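Local coordinates for murein peptide amidase A (Escherichia coli O157:H7, PDB 5HXD), which probably hydrolyses the gamma-D-glutamyl-diaminopimelic acid amide bond of murein tripeptide with a catalytic zinc ion, a step in the breakdown of cell-wall muropeptides, at residues Phe225-Ala228 with Asn229-Arg232. Residues are numbered along the deposited sequence; the frame is centred on the assembly and turned at random.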
loop_
_atom_site.group_PDB
_atom_site.type_symbol
_atom_site.label_atom_id
_atom_site.label_comp_id
_atom_site.label_asym_id
_atom_site.label_seq_id
_atom_site.Cartn_x
_atom_site.Cartn_y
_atom_site.Cartn_z
ATOM N N PHE A 225 19.156 -3.934 2.891
ATOM C CA PHE A 225 20.258 -4.684 3.473
ATOM C C PHE A 225 19.794 -5.332 4.769
ATOM O O PHE A 225 19.855 -6.564 4.945
ATOM C CB PHE A 225 21.466 -3.763 3.717
ATOM C CG PHE A 225 22.594 -4.415 4.476
ATOM C CD1 PHE A 225 23.536 -5.195 3.819
ATOM C CD2 PHE A 225 22.717 -4.252 5.861
ATOM C CE1 PHE A 225 24.578 -5.805 4.533
ATOM C CE2 PHE A 225 23.751 -4.862 6.571
ATOM C CZ PHE A 225 24.683 -5.634 5.903
ATOM N N ALA A 226 19.315 -4.490 5.674
ATOM C CA ALA A 226 18.844 -4.955 6.966
ATOM C C ALA A 226 17.688 -5.958 6.820
ATOM O O ALA A 226 17.728 -7.026 7.427
ATOM C CB ALA A 226 18.431 -3.769 7.830
ATOM N N MET A 227 16.674 -5.629 6.015
ATOM C CA MET A 227 15.521 -6.518 5.855
ATOM C C MET A 227 15.918 -7.907 5.358
ATOM O O MET A 227 15.463 -8.920 5.895
ATOM C CB MET A 227 14.489 -5.924 4.901
ATOM C CG MET A 227 13.124 -6.607 5.022
ATOM S SD MET A 227 12.345 -6.422 6.652
ATOM C CE MET A 227 11.934 -4.673 6.616
ATOM N N ALA A 228 16.767 -7.943 4.333
ATOM C CA ALA A 228 17.300 -9.191 3.790
ATOM C C ALA A 228 18.051 -10.015 4.839
ATOM O O ALA A 228 18.006 -11.244 4.818
ATOM C CB ALA A 228 18.219 -8.895 2.614
ATOM N N ASN A 229 18.759 -9.345 5.739
ATOM C CA ASN A 229 19.550 -10.058 6.744
ATOM C C ASN A 229 18.651 -10.585 7.855
ATOM O O ASN A 229 18.956 -11.611 8.474
ATOM C CB ASN A 229 20.657 -9.170 7.330
ATOM C CG ASN A 229 21.739 -8.842 6.320
ATOM O OD1 ASN A 229 21.976 -9.595 5.376
ATOM N ND2 ASN A 229 22.400 -7.709 6.510
ATOM N N LEU A 230 17.534 -9.889 8.080
ATOM C CA LEU A 230 16.527 -10.301 9.059
ATOM C C LEU A 230 15.831 -11.598 8.651
ATOM O O LEU A 230 15.471 -12.416 9.505
ATOM C CB LEU A 230 15.484 -9.199 9.254
ATOM C CG LEU A 230 14.370 -9.551 10.244
ATOM C CD1 LEU A 230 14.967 -9.985 11.585
ATOM C CD2 LEU A 230 13.408 -8.386 10.424
ATOM N N LEU A 231 15.646 -11.788 7.347
ATOM C CA LEU A 231 15.050 -13.027 6.835
ATOM C C LEU A 231 15.935 -14.251 7.121
ATOM O O LEU A 231 15.453 -15.379 7.093
ATOM C CB LEU A 231 14.773 -12.917 5.328
ATOM C CG LEU A 231 13.844 -11.771 4.881
ATOM C CD1 LEU A 231 14.035 -11.413 3.420
ATOM C CD2 LEU A 231 12.392 -12.103 5.131
ATOM N N ARG A 232 17.217 -14.022 7.404
ATOM C CA ARG A 232 18.163 -15.114 7.662
ATOM C C ARG A 232 18.847 -14.997 9.026
ATOM O O ARG A 232 19.937 -15.519 9.215
ATOM C CB ARG A 232 19.237 -15.155 6.564
ATOM C CG ARG A 232 20.026 -13.849 6.432
ATOM C CD ARG A 232 21.226 -13.974 5.493
ATOM N NE ARG A 232 22.109 -12.807 5.578
ATOM C CZ ARG A 232 23.260 -12.688 4.922
ATOM N NH1 ARG A 232 23.663 -13.666 4.125
ATOM N NH2 ARG A 232 24.006 -11.593 5.054
#
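With chi1 of Phe225 at 173°, its CG lies opposite the backbone N and the ring leans along the helix toward Asn229, whose own CG sits beside its backbone N (chi1 -68°). These two rotations, one turn apart, bring the amide nitrogen ND2 over one face of the ring, displaced toward the rim on the CZ and CE2 side; ND2 to Phe225 CZ is 3.1 Å. Ring and amide planes stand 85° apart. The CG-ND2 bond points nearly along the ring normal, so the amide arrives through its NH2 group, whose partly positive hydrogens would suit the electron-rich face. At its other end, OD1 receives two weak hydrogen bonds from Arg232, from NE and from NH2 (2.9 Å from NH2 to OD1). Asparagine thus serves both neighbours, and the long extended arginine can reach back to it.

Asn229 N bonds to Phe225 O (3.1 Å), Leu230 N to Ala226 O (2.9 Å) and Leu231 N to Met227 O (3.2 Å). Asn229 N also branches weakly to Ala226 O, and Arg232 N shifts to an i+3 bond with Asn229 O. On the buried flank, Met227 SD approaches Leu230 CD2 at 4.4 Å, and both side chains reach Phe156 of strand 153-157. Flexible Met227 also packs on helix 53-65, where Leu231 meets Ala62, while small Ala226 allows close approach to Ala178 of helix 170-178.

This is the C-terminal part of an amphipathic helix: Ala226, Met227, Leu230 and Leu231 face the mixed sheet and helices of the M14 zinc carboxypeptidase fold, while Phe225, Asn229 and Arg232 form a more exposed row, an i to i+4 amino-aromatic contact followed by a weakly bonded Asn-Arg pair.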